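Local coordinates for protein methyl-accepting/DNA response regulator (Bacillus cereus, PDB 3D6W) that probably binds DNA through its LytTR domain, the part present here, as the output module of a phosphorelay response regulator, at residues A[73-78]-A[83-88]; A[57-62]-A[67-72]; A[12-17]-A[36-41]; A[22-25]-A[30-33]. One frame throughout, in Å; residues are numbered along the deposited sequence.

Interaction 1. Residues A[73-78]-A[83-88]; sequences KAIYPD and FLLSMD
Ser86 O takes two backbone donors at once, Lys73 N at 2.7 Å and Ala74 N at 3.2 Å, both lying in its carbonyl plane. Two consecutive residues set against one on the partner strand make a classic beta bulge at the start of strand 72-76. Beyond it the pairing is regular: Ser86 N returns a bond of 2.8 Å to Ala74 O, and Tyr76 and Leu84 exchange N-H and C=O in a second hydrogen-bonded pair. Ile75 and Leu85 form the non-hydrogen-bonded pair between them. The two strands, antiparallel at 168°, are a beta hairpin of the LytTR domain; strand 92-95 lies on the far side of strand 83-87, where Phe83 and Leu85 form backbone hydrogen bonds with Val95 and Val93. Asp88, a residue of the magnesium site, pairs through its backbone with His71. At the turn end, Asp78 OD2 accepts a hydrogen bond from a water 2.6 Å away, which also donates one to Phe83 O; Asp78 OD1 is hydrogen-bonded to Thr82 OG1. With its CG set between the backbone N and the carbonyl carbon (chi1 60°), Asp78 lays its carboxylate across Leu84 CB. Tyr76 O also lies in the plane of the Phe83 ring at its edge and receives Phe83 CA at 3.2 Å. On the buried face Ile75 CG2 meets Phe83 CD1 at 3.8 Å, while Leu85 runs alongside Ile75; Phe103 of helix 100-107 packs on both.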
loop_
_atom_site.group_PDB
_atom_site.type_symbol
_atom_site.label_atom_id
_atom_site.label_comp_id
_atom_site.label_asym_id
_atom_site.label_seq_id
_atom_site.Cartn_x
_atom_site.Cartn_y
_atom_site.Cartn_z
ATOM N N LYS A 73 -11.311 9.538 -14.489
ATOM C CA LYS A 73 -12.685 9.257 -14.106
ATOM C C LYS A 73 -13.421 8.412 -15.186
ATOM O O LYS A 73 -14.022 7.373 -14.853
ATOM C CB LYS A 73 -13.416 10.559 -13.808
ATOM C CG LYS A 73 -14.868 10.371 -13.454
ATOM C CD LYS A 73 -15.427 11.627 -12.832
ATOM C CE LYS A 73 -16.702 12.068 -13.515
ATOM N NZ LYS A 73 -17.869 11.414 -12.843
ATOM N N ALA A 74 -13.338 8.828 -16.450
ATOM C CA ALA A 74 -14.031 8.142 -17.548
ATOM C C ALA A 74 -13.257 8.343 -18.840
ATOM O O ALA A 74 -12.570 9.365 -19.004
ATOM C CB ALA A 74 -15.491 8.646 -17.729
ATOM N N ILE A 75 -13.364 7.346 -19.727
ATOM C CA ILE A 75 -12.774 7.340 -21.053
ATOM C C ILE A 75 -13.936 7.390 -22.064
ATOM O O ILE A 75 -14.827 6.533 -22.047
ATOM C CB ILE A 75 -11.933 6.061 -21.337
ATOM C CG1 ILE A 75 -10.871 5.826 -20.248
ATOM C CG2 ILE A 75 -11.356 6.102 -22.779
ATOM C CD1 ILE A 75 -10.223 4.391 -20.239
ATOM N N TYR A 76 -13.890 8.388 -22.944
ATOM C CA TYR A 76 -14.908 8.626 -23.976
ATOM C C TYR A 76 -14.340 8.460 -25.336
ATOM O O TYR A 76 -13.242 8.913 -25.596
ATOM C CB TYR A 76 -15.434 10.068 -23.871
ATOM C CG TYR A 76 -16.211 10.277 -22.600
ATOM C CD1 TYR A 76 -17.471 9.694 -22.455
ATOM C CD2 TYR A 76 -15.701 11.027 -21.547
ATOM C CE1 TYR A 76 -18.193 9.818 -21.312
ATOM C CE2 TYR A 76 -16.455 11.193 -20.377
ATOM C CZ TYR A 76 -17.699 10.578 -20.270
ATOM O OH TYR A 76 -18.486 10.680 -19.127
ATOM N N PRO A 77 -15.084 7.805 -26.226
ATOM C CA PRO A 77 -14.640 7.820 -27.625
ATOM C C PRO A 77 -15.140 9.095 -28.260
ATOM O O PRO A 77 -16.242 9.119 -28.726
ATOM C CB PRO A 77 -15.288 6.561 -28.227
ATOM C CG PRO A 77 -16.497 6.283 -27.357
ATOM C CD PRO A 77 -16.312 7.011 -26.026
ATOM N N ASP A 78 -14.345 10.157 -28.230
ATOM C CA ASP A 78 -14.864 11.504 -28.565
ATOM C C ASP A 78 -15.053 11.649 -30.077
ATOM O O ASP A 78 -15.896 12.400 -30.531
ATOM C CB ASP A 78 -13.992 12.632 -27.969
ATOM C CG ASP A 78 -12.547 12.601 -28.454
ATOM O OD1 ASP A 78 -11.966 11.512 -28.582
ATOM O OD2 ASP A 78 -11.969 13.686 -28.681
ATOM N N PHE A 83 -9.613 9.131 -28.149
ATOM C CA PHE A 83 -10.369 9.189 -26.878
ATOM C C PHE A 83 -10.155 10.519 -26.197
ATOM O O PHE A 83 -9.223 11.253 -26.476
ATOM C CB PHE A 83 -9.977 8.061 -25.907
ATOM C CG PHE A 83 -10.083 6.670 -26.496
ATOM C CD1 PHE A 83 -11.323 6.039 -26.616
ATOM C CD2 PHE A 83 -8.940 5.984 -26.920
ATOM C CE1 PHE A 83 -11.425 4.771 -27.154
ATOM C CE2 PHE A 83 -9.040 4.702 -27.444
ATOM C CZ PHE A 83 -10.288 4.106 -27.569
ATOM N N LEU A 84 -11.047 10.817 -25.284
ATOM C CA LEU A 84 -10.903 11.969 -24.458
ATOM C C LEU A 84 -11.082 11.451 -23.053
ATOM O O LEU A 84 -12.015 10.669 -22.795
ATOM C CB LEU A 84 -11.992 12.983 -24.814
ATOM C CG LEU A 84 -11.862 14.412 -24.418
ATOM C CD1 LEU A 84 -10.396 14.888 -24.575
ATOM C CD2 LEU A 84 -12.891 15.218 -25.279
ATOM N N LEU A 85 -10.162 11.836 -22.165
ATOM C CA LEU A 85 -10.157 11.362 -20.787
ATOM C C LEU A 85 -10.731 12.440 -19.906
ATOM O O LEU A 85 -10.273 13.559 -19.869
ATOM C CB LEU A 85 -8.729 11.008 -20.324
ATOM C CG LEU A 85 -7.902 10.136 -21.281
ATOM C CD1 LEU A 85 -6.520 9.801 -20.710
ATOM C CD2 LEU A 85 -8.696 8.899 -21.681
ATOM N N SER A 86 -11.752 12.069 -19.174
ATOM C CA SER A 86 -12.311 12.881 -18.113
ATOM C C SER A 86 -11.537 12.584 -16.847
ATOM O O SER A 86 -11.566 11.448 -16.372
ATOM C CB SER A 86 -13.789 12.470 -17.922
ATOM O OG SER A 86 -14.534 13.423 -17.174
HETATM N N MSE A 87 -10.849 13.588 -16.301
HETATM C CA MSE A 87 -10.098 13.417 -15.088
HETATM C C MSE A 87 -10.988 13.660 -13.857
HETATM O O MSE A 87 -12.053 14.263 -13.988
HETATM C CB MSE A 87 -8.862 14.309 -15.068
HETATM C CG MSE A 87 -7.986 14.214 -16.289
HETATM SE SE MSE A 87 -7.317 12.452 -16.719
HETATM C CE MSE A 87 -6.204 12.247 -15.204
ATOM N N ASP A 88 -10.544 13.176 -12.691
ATOM C CA ASP A 88 -11.275 13.283 -11.475
ATOM C C ASP A 88 -11.498 14.729 -11.024
ATOM O O ASP A 88 -12.517 15.025 -10.432
ATOM C CB ASP A 88 -10.511 12.573 -10.334
ATOM C CG ASP A 88 -10.790 11.090 -10.260
ATOM O OD1 ASP A 88 -11.764 10.618 -10.879
ATOM O OD2 ASP A 88 -10.026 10.390 -9.560
HETATM O O HOH W 1 -9.399 13.808 -28.065
#

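Interaction 2. Residues A[57-62]-A[67-72]. With MG (magnesium ion), chain C.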
loop_
_atom_site.group_PDB
_atom_site.type_symbol
_atom_site.label_atom_id
_atom_site.label_comp_id
_atom_site.label_asym_id
_atom_site.label_seq_id
_atom_site.Cartn_x
_atom_site.Cartn_y
_atom_site.Cartn_z
ATOM N N SER A 57 0.544 2.382 -13.606
ATOM C CA SER A 57 -0.250 3.565 -13.291
ATOM C C SER A 57 -0.220 4.626 -14.360
ATOM O O SER A 57 -1.203 5.296 -14.587
ATOM C CB SER A 57 0.278 4.185 -12.002
ATOM O OG SER A 57 -0.551 3.837 -10.944
ATOM N N PHE A 58 0.935 4.788 -14.991
ATOM C CA PHE A 58 1.194 5.869 -15.945
ATOM C C PHE A 58 1.226 5.334 -17.368
ATOM O O PHE A 58 1.734 4.277 -17.609
ATOM C CB PHE A 58 2.498 6.580 -15.555
ATOM C CG PHE A 58 2.383 7.341 -14.242
ATOM C CD1 PHE A 58 2.703 6.733 -13.036
ATOM C CD2 PHE A 58 1.874 8.638 -14.209
ATOM C CE1 PHE A 58 2.569 7.418 -11.823
ATOM C CE2 PHE A 58 1.733 9.313 -13.032
ATOM C CZ PHE A 58 2.080 8.706 -11.830
ATOM N N ILE A 59 0.607 6.057 -18.304
ATOM C CA ILE A 59 0.651 5.705 -19.724
ATOM C C ILE A 59 0.795 6.940 -20.608
ATOM O O ILE A 59 0.038 7.872 -20.494
ATOM C CB ILE A 59 -0.608 4.859 -20.168
ATOM C CG1 ILE A 59 -0.423 4.331 -21.609
ATOM C CG2 ILE A 59 -1.885 5.695 -20.132
ATOM C CD1 ILE A 59 -1.372 3.214 -22.011
ATOM N N ARG A 60 1.791 6.934 -21.480
ATOM C CA ARG A 60 1.828 7.820 -22.624
ATOM C C ARG A 60 0.610 7.613 -23.535
ATOM O O ARG A 60 0.413 6.549 -24.116
ATOM C CB ARG A 60 3.106 7.614 -23.430
ATOM C CG ARG A 60 3.373 8.733 -24.420
ATOM C CD ARG A 60 4.049 9.912 -23.764
ATOM N NE ARG A 60 4.565 10.851 -24.756
ATOM C CZ ARG A 60 5.779 10.818 -25.304
ATOM N NH1 ARG A 60 6.674 9.902 -24.965
ATOM N NH2 ARG A 60 6.128 11.756 -26.171
ATOM N N CYS A 61 -0.194 8.672 -23.661
ATOM C CA CYS A 61 -1.430 8.617 -24.423
ATOM C C CYS A 61 -1.496 9.610 -25.571
ATOM O O CYS A 61 -2.473 9.649 -26.299
ATOM C CB CYS A 61 -2.612 8.817 -23.474
ATOM S SG CYS A 61 -2.694 10.405 -22.690
ATOM N N HIS A 62 -0.433 10.379 -25.753
ATOM C CA HIS A 62 -0.392 11.477 -26.707
ATOM C C HIS A 62 1.066 11.889 -26.707
ATOM O O HIS A 62 1.713 11.725 -25.702
ATOM C CB HIS A 62 -1.281 12.593 -26.164
ATOM C CG HIS A 62 -1.517 13.731 -27.107
ATOM N ND1 HIS A 62 -0.548 14.663 -27.410
ATOM C CD2 HIS A 62 -2.640 14.137 -27.743
ATOM C CE1 HIS A 62 -1.059 15.587 -28.199
ATOM N NE2 HIS A 62 -2.331 15.301 -28.410
ATOM N N VAL A 67 -0.548 10.254 -18.756
ATOM C CA VAL A 67 -1.653 10.260 -17.801
ATOM C C VAL A 67 -1.461 9.197 -16.684
ATOM O O VAL A 67 -0.873 8.088 -16.902
ATOM C CB VAL A 67 -3.037 10.117 -18.545
ATOM C CG1 VAL A 67 -3.288 8.693 -19.031
ATOM C CG2 VAL A 67 -4.221 10.602 -17.648
ATOM N N ASN A 68 -1.937 9.529 -15.491
ATOM C CA ASN A 68 -2.077 8.544 -14.392
ATOM C C ASN A 68 -3.477 7.955 -14.460
ATOM O O ASN A 68 -4.443 8.647 -14.198
ATOM C CB ASN A 68 -1.877 9.246 -13.032
ATOM C CG ASN A 68 -1.744 8.284 -11.871
ATOM O OD1 ASN A 68 -2.176 7.172 -11.946
ATOM N ND2 ASN A 68 -1.178 8.755 -10.774
ATOM N N VAL A 69 -3.574 6.667 -14.771
ATOM C CA VAL A 69 -4.871 5.999 -14.934
ATOM C C VAL A 69 -5.670 6.022 -13.633
ATOM O O VAL A 69 -6.899 5.848 -13.662
ATOM C CB VAL A 69 -4.737 4.531 -15.484
ATOM C CG1 VAL A 69 -3.784 4.492 -16.736
ATOM C CG2 VAL A 69 -4.240 3.592 -14.427
ATOM N N ASN A 70 -5.009 6.264 -12.494
ATOM C CA ASN A 70 -5.729 6.320 -11.231
ATOM C C ASN A 70 -6.462 7.606 -10.977
ATOM O O ASN A 70 -7.273 7.686 -10.054
ATOM C CB ASN A 70 -4.787 5.990 -10.078
ATOM C CG ASN A 70 -4.318 4.544 -10.147
ATOM O OD1 ASN A 70 -5.132 3.607 -10.042
ATOM N ND2 ASN A 70 -3.024 4.354 -10.391
ATOM N N HIS A 71 -6.168 8.627 -11.782
ATOM C CA HIS A 71 -6.928 9.868 -11.762
ATOM C C HIS A 71 -7.891 9.997 -12.897
ATOM O O HIS A 71 -8.573 10.989 -12.990
ATOM C CB HIS A 71 -6.000 11.045 -11.706
ATOM C CG HIS A 71 -5.191 11.074 -10.462
ATOM N ND1 HIS A 71 -5.630 11.686 -9.313
ATOM C CD2 HIS A 71 -3.991 10.527 -10.164
ATOM C CE1 HIS A 71 -4.724 11.530 -8.359
ATOM N NE2 HIS A 71 -3.715 10.830 -8.854
ATOM N N ILE A 72 -7.992 8.987 -13.743
ATOM C CA ILE A 72 -8.993 8.987 -14.814
ATOM C C ILE A 72 -10.335 8.688 -14.188
ATOM O O ILE A 72 -10.488 7.684 -13.462
ATOM C CB ILE A 72 -8.722 7.953 -15.951
ATOM C CG1 ILE A 72 -7.454 8.323 -16.730
ATOM C CG2 ILE A 72 -9.924 7.870 -16.941
ATOM C CD1 ILE A 72 -7.000 7.304 -17.721
HETATM MG MG MG C . -10.584 6.985 -10.989
HETATM O O HOH W 2 -0.429 6.245 -9.058
HETATM O O HOH W 3 -12.138 5.932 -12.702
HETATM O O HOH W 4 -11.623 4.983 -9.810
#
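The Phe58 ring carries the Asn68 amide over one face, the two planes 42° apart. Asn68 ND2 comes within 3.4 Å of Phe58 CZ, and Asn68 CB sits by Phe58 CE2. Asn68 reaches the ring because its CG stands anti to the backbone N (chi1 -169°). A second flat group, the His71 imidazole, has Asn68 CB at its edge, in plane. The amide is held at both ends: ND2 donates to Val21 O and to a water shared with Ser57 OG, while OD1 accepts from Asn70 N at 3.0 Å, from above the amide plane, closing an Asx turn that starts at Asn68. Strands 58-62 and 65-68 form a beta hairpin. Ile59 N and Val67 O bond at 2.9 Å, Val67 N bonds to Ile59 O, and Val69 N reaches Ser57 O at 2.7 Å. On the opposite face to Phe58, Ile59 CG2 meets Val67 CG1 at 3.5 Å with the side chains pointing the same way, and Cys61 SG touches the same Val67 methyl. Past the turn, Ile72 O binds a magnesium ion at 2.6 Å, together with two waters. The chemistry thus divides: Ile59 faces helix 100-107, while Val67 and Cys61 lie against strands 83-87 and 92-95; the bonds at OD1 and ND2 together fix the rotation of the Asn68 amide where the chain leaves the hairpin for the metal-binding carbonyl.

Interaction 3. Residues A[12-17]-A[36-41]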
loop_
_atom_site.group_PDB
_atom_site.type_symbol
_atom_site.label_atom_id
_atom_site.label_comp_id
_atom_site.label_asym_id
_atom_site.label_seq_id
_atom_site.Cartn_x
_atom_site.Cartn_y
_atom_site.Cartn_z
ATOM N N GLY A 12 10.528 27.896 -4.677
ATOM C CA GLY A 12 11.155 26.639 -4.195
ATOM C C GLY A 12 10.754 25.439 -5.029
ATOM O O GLY A 12 10.230 25.605 -6.124
ATOM N N TRP A 13 11.026 24.236 -4.532
ATOM C CA TRP A 13 10.607 22.967 -5.202
ATOM C C TRP A 13 9.776 22.112 -4.253
ATOM O O TRP A 13 10.045 22.043 -3.038
ATOM C CB TRP A 13 11.811 22.121 -5.599
ATOM C CG TRP A 13 12.675 22.633 -6.670
ATOM C CD1 TRP A 13 12.530 22.422 -8.016
ATOM C CD2 TRP A 13 13.881 23.377 -6.501
ATOM N NE1 TRP A 13 13.555 23.008 -8.688
ATOM C CE2 TRP A 13 14.403 23.605 -7.783
ATOM C CE3 TRP A 13 14.567 23.876 -5.387
ATOM C CZ2 TRP A 13 15.576 24.325 -7.987
ATOM C CZ3 TRP A 13 15.709 24.588 -5.582
ATOM C CH2 TRP A 13 16.214 24.807 -6.873
ATOM N N ILE A 14 8.806 21.414 -4.817
ATOM C CA ILE A 14 7.836 20.705 -4.021
ATOM C C ILE A 14 7.868 19.231 -4.419
ATOM O O ILE A 14 7.536 18.893 -5.555
ATOM C CB ILE A 14 6.450 21.387 -4.155
ATOM C CG1 ILE A 14 6.599 22.868 -3.711
ATOM C CG2 ILE A 14 5.374 20.621 -3.366
ATOM C CD1 ILE A 14 5.360 23.540 -3.288
ATOM N N PRO A 15 8.335 18.349 -3.500
ATOM C CA PRO A 15 8.209 16.906 -3.713
ATOM C C PRO A 15 6.751 16.463 -3.645
ATOM O O PRO A 15 6.042 16.797 -2.707
ATOM C CB PRO A 15 9.027 16.283 -2.561
ATOM C CG PRO A 15 9.731 17.400 -1.879
ATOM C CD PRO A 15 9.031 18.660 -2.234
ATOM N N VAL A 16 6.309 15.756 -4.681
ATOM C CA VAL A 16 4.931 15.251 -4.788
ATOM C C VAL A 16 5.033 13.716 -4.973
ATOM O O VAL A 16 5.834 13.267 -5.767
ATOM C CB VAL A 16 4.223 15.932 -6.000
ATOM C CG1 VAL A 16 2.774 15.465 -6.147
ATOM C CG2 VAL A 16 4.295 17.423 -5.864
ATOM N N PRO A 17 4.261 12.919 -4.231
ATOM C CA PRO A 17 4.251 11.487 -4.465
ATOM C C PRO A 17 3.683 11.152 -5.824
ATOM O O PRO A 17 2.807 11.864 -6.306
ATOM C CB PRO A 17 3.284 10.933 -3.398
ATOM C CG PRO A 17 2.929 12.013 -2.544
ATOM C CD PRO A 17 3.330 13.309 -3.157
ATOM N N GLU A 36 -2.328 16.982 -7.814
ATOM C CA GLU A 36 -3.699 17.276 -7.406
ATOM C C GLU A 36 -3.875 18.718 -6.923
ATOM O O GLU A 36 -4.898 19.350 -7.206
ATOM C CB GLU A 36 -4.146 16.326 -6.312
ATOM C CG GLU A 36 -4.234 14.878 -6.720
ATOM C CD GLU A 36 -4.492 14.006 -5.539
ATOM O OE1 GLU A 36 -4.410 14.499 -4.405
ATOM O OE2 GLU A 36 -4.767 12.820 -5.705
ATOM N N GLU A 37 -2.877 19.215 -6.192
ATOM C CA GLU A 37 -2.935 20.518 -5.558
ATOM C C GLU A 37 -1.996 21.540 -6.177
ATOM O O GLU A 37 -2.080 22.703 -5.816
ATOM C CB GLU A 37 -2.584 20.380 -4.070
ATOM C CG GLU A 37 -3.647 19.655 -3.225
ATOM C CD GLU A 37 -3.270 19.562 -1.720
ATOM O OE1 GLU A 37 -2.152 20.026 -1.327
ATOM O OE2 GLU A 37 -4.111 19.038 -0.923
ATOM N N LEU A 38 -1.061 21.138 -7.036
ATOM C CA LEU A 38 -0.220 22.129 -7.712
ATOM C C LEU A 38 0.370 21.636 -9.027
ATOM O O LEU A 38 0.273 20.456 -9.361
ATOM C CB LEU A 38 0.848 22.741 -6.773
ATOM C CG LEU A 38 2.171 22.119 -6.274
ATOM C CD1 LEU A 38 2.265 20.631 -6.511
ATOM C CD2 LEU A 38 3.385 22.841 -6.879
ATOM N N THR A 39 0.925 22.584 -9.778
ATOM C CA THR A 39 1.557 22.324 -11.037
ATOM C C THR A 39 2.929 22.927 -11.061
ATOM O O THR A 39 3.202 23.922 -10.449
ATOM C CB THR A 39 0.700 22.778 -12.223
ATOM O OG1 THR A 39 -0.539 22.061 -12.153
ATOM C CG2 THR A 39 1.403 22.414 -13.585
ATOM N N GLY A 40 3.826 22.271 -11.754
ATOM C CA GLY A 40 5.188 22.707 -11.714
ATOM C C GLY A 40 5.952 22.087 -12.843
ATOM O O GLY A 40 5.452 21.266 -13.580
ATOM N N THR A 41 7.194 22.491 -12.932
ATOM C CA THR A 41 8.033 22.231 -14.062
ATOM C C THR A 41 9.022 21.124 -13.630
ATOM O O THR A 41 9.376 21.005 -12.442
ATOM C CB THR A 41 8.672 23.576 -14.455
ATOM O OG1 THR A 41 7.968 24.098 -15.589
ATOM C CG2 THR A 41 10.145 23.468 -14.732
#
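Leu38 sends its two methyls to different partners on strand 13-17: CD1 to Val16 CG2 at 3.9 Å and CD2 to Ile14 CD1 at 4.2 Å. The contact is wholly apolar and joins side chains alone, the backbones staying well apart, with Ile14 CA and Gly40 CA 8.4 Å from each other. Leu38 and Val16 lie alongside with their ends pointing opposite ways, whereas Ile14 approaches obliquely. Leu38 CG lies between its own backbone N and carbonyl carbon (chi1 76°), and from there the fork of the side chain spans both residues. Ile14 and Val16, two apart on one strand, put their side chains on the same face, toward Leu38. The contact brings together two sheets of the LytTR domain: strand 13-17 pairs antiparallel with strand 4-8 in a two-stranded sheet, and Leu38 stands just before strand 39-42, an edge strand, within this chain, of the five-stranded sheet. Leu7 of strand 4-8 touches both Val16 and Leu38, and Thr9 packs against Ile14 and Leu38. Ala35 of strand 30-35 lies against Val16. Farther out, strand 13-17 meets another copy of the protein, the third subunit of the assembly, whose Lys73 packs on Ile14 and whose Phe109 ring meets that of Trp13 with the planes about 40° apart.

Interaction 4. Residues A[22-25]-A[30-33]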
loop_
_atom_site.group_PDB
_atom_site.type_symbol
_atom_site.label_atom_id
_atom_site.label_comp_id
_atom_site.label_asym_id
_atom_site.label_seq_id
_atom_site.Cartn_x
_atom_site.Cartn_y
_atom_site.Cartn_z
HETATM N N MSE A 22 -1.458 13.608 -11.541
HETATM C CA MSE A 22 -2.615 13.328 -12.365
HETATM C C MSE A 22 -2.231 13.083 -13.835
HETATM O O MSE A 22 -2.726 12.165 -14.472
HETATM C CB MSE A 22 -3.609 14.505 -12.277
HETATM C CG MSE A 22 -4.079 14.797 -10.894
HETATM SE SE MSE A 22 -5.385 16.213 -10.682
HETATM C CE MSE A 22 -4.251 17.567 -11.491
ATOM N N TYR A 23 -1.366 13.951 -14.345
ATOM C CA TYR A 23 -0.835 13.886 -15.698
ATOM C C TYR A 23 0.432 14.769 -15.853
ATOM O O TYR A 23 0.799 15.564 -14.965
ATOM C CB TYR A 23 -1.917 14.225 -16.759
ATOM C CG TYR A 23 -2.391 15.670 -16.768
ATOM C CD1 TYR A 23 -3.488 16.068 -16.024
ATOM C CD2 TYR A 23 -1.741 16.627 -17.553
ATOM C CE1 TYR A 23 -3.903 17.356 -16.039
ATOM C CE2 TYR A 23 -2.130 17.915 -17.567
ATOM C CZ TYR A 23 -3.214 18.295 -16.797
ATOM O OH TYR A 23 -3.618 19.626 -16.815
ATOM N N LEU A 24 1.159 14.532 -16.932
ATOM C CA LEU A 24 2.331 15.327 -17.268
ATOM C C LEU A 24 2.062 15.829 -18.663
ATOM O O LEU A 24 1.453 15.116 -19.473
ATOM C CB LEU A 24 3.657 14.525 -17.216
ATOM C CG LEU A 24 4.186 13.984 -15.886
ATOM C CD1 LEU A 24 3.527 12.647 -15.472
ATOM C CD2 LEU A 24 5.636 13.760 -15.969
ATOM N N GLU A 25 2.472 17.065 -18.933
ATOM C CA GLU A 25 2.252 17.666 -20.244
ATOM C C GLU A 25 3.513 18.322 -20.801
ATOM O O GLU A 25 4.127 19.166 -20.120
ATOM C CB GLU A 25 1.135 18.706 -20.199
ATOM C CG GLU A 25 0.932 19.399 -21.564
ATOM C CD GLU A 25 -0.219 20.362 -21.586
ATOM O OE1 GLU A 25 -0.693 20.700 -22.715
ATOM O OE2 GLU A 25 -0.640 20.748 -20.475
ATOM N N LYS A 30 8.784 22.581 -22.314
ATOM C CA LYS A 30 9.005 22.127 -20.923
ATOM C C LYS A 30 8.073 20.996 -20.583
ATOM O O LYS A 30 7.075 20.800 -21.255
ATOM C CB LYS A 30 8.750 23.288 -19.935
ATOM C CG LYS A 30 9.775 24.413 -20.045
ATOM C CD LYS A 30 9.246 25.753 -19.527
ATOM C CE LYS A 30 8.028 26.245 -20.339
ATOM N NZ LYS A 30 8.036 27.733 -20.607
ATOM N N THR A 31 8.385 20.281 -19.512
ATOM C CA THR A 31 7.453 19.308 -18.927
ATOM C C THR A 31 6.739 19.881 -17.729
ATOM O O THR A 31 7.362 20.327 -16.796
ATOM C CB THR A 31 8.166 18.020 -18.479
ATOM O OG1 THR A 31 8.799 17.464 -19.618
ATOM C CG2 THR A 31 7.184 16.995 -17.873
ATOM N N TYR A 32 5.417 19.847 -17.764
ATOM C CA TYR A 32 4.612 20.301 -16.655
ATOM C C TYR A 32 4.066 19.073 -15.980
ATOM O O TYR A 32 3.432 18.262 -16.608
ATOM C CB TYR A 32 3.474 21.181 -17.148
ATOM C CG TYR A 32 3.952 22.521 -17.563
ATOM C CD1 TYR A 32 4.351 22.768 -18.890
ATOM C CD2 TYR A 32 4.041 23.549 -16.634
ATOM C CE1 TYR A 32 4.813 24.002 -19.282
ATOM C CE2 TYR A 32 4.503 24.799 -17.013
ATOM C CZ TYR A 32 4.892 25.020 -18.337
ATOM O OH TYR A 32 5.352 26.267 -18.683
ATOM N N VAL A 33 4.354 18.954 -14.696
ATOM C CA VAL A 33 3.811 17.921 -13.840
ATOM C C VAL A 33 2.587 18.515 -13.122
ATOM O O VAL A 33 2.701 19.441 -12.319
ATOM C CB VAL A 33 4.895 17.399 -12.851
ATOM C CG1 VAL A 33 4.426 16.131 -12.178
ATOM C CG2 VAL A 33 6.209 17.135 -13.578
#
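Glu25 and Tyr32 exchange two backbone hydrogen bonds, Glu25 N to Tyr32 O and Tyr32 N to Glu25 O, each 2.8 Å long. The second is the straighter at hydrogen, 170°. Both carbonyl oxygens also receive CA-H groups: Leu24 CA stands 3.2 Å from Tyr32 O, and Thr31 CA 3.5 Å from Glu25 O. Glu25 O has a further neighbour, the Tyr32 ring, which turns its edge to the oxygen, in plane. Tyr32 CG stands anti to its carbonyl carbon (chi1 -74°), and this leaves CD1 3.8 Å from Glu25 O, while the far end of the ring leads away from strand 21-27. These bonds belong to the beta hairpin of strands 21-27 and 30-35, antiparallel at 170°, in the five-stranded sheet of the LytTR domain. A classic beta bulge interrupts the pairing at Met22 and Tyr23, which both face Asn34. The adjoining pair, Leu24 with Val33, is non-hydrogen-bonded. Its side chains lie alongside each other on the face away from Glu25 and Tyr32, Leu24 CD2 being 4.2 Å from Val33 CG2. The same Leu24 methyl comes 4.1 Å from Thr31 CG2, with the two side chains running aslant. Leu46 and Phe49 of helix 46-52 cover Leu24 and Thr31, and Thr31 OG1 is hydrogen-bonded to Tyr44 O. On the other face Phe65 of strand 65-68 packs against Tyr23 and Glu25, and Tyr23 OH is hydrogen-bonded to Glu91 OE2.

How the interactions relate
Along the chain, interaction 4 is nested inside the loop closed by interaction 3; interactions 2 and 1 follow in series. Interactions 2 and 4 are neighbouring hairpins of the five-stranded sheet, centres 11 Å apart, joined where strand 65-68 pairs with strand 21-27 and Asn68 N meets Met22 O at 2.9 Å. Strand 39-42 extends this sheet beside strand 30-35, linking interaction 3 to interaction 4. Interaction 1 lies in the three-stranded sheet, its centre 11 Å from that of interaction 2; Leu85 and Met87 pack on Val67. Interactions 1 and 3 have centres 24 Å apart; interactions 1 and 2 border the second subunit and interaction 3 the third, so in this assembly subunits meet on either side of the chain's centre.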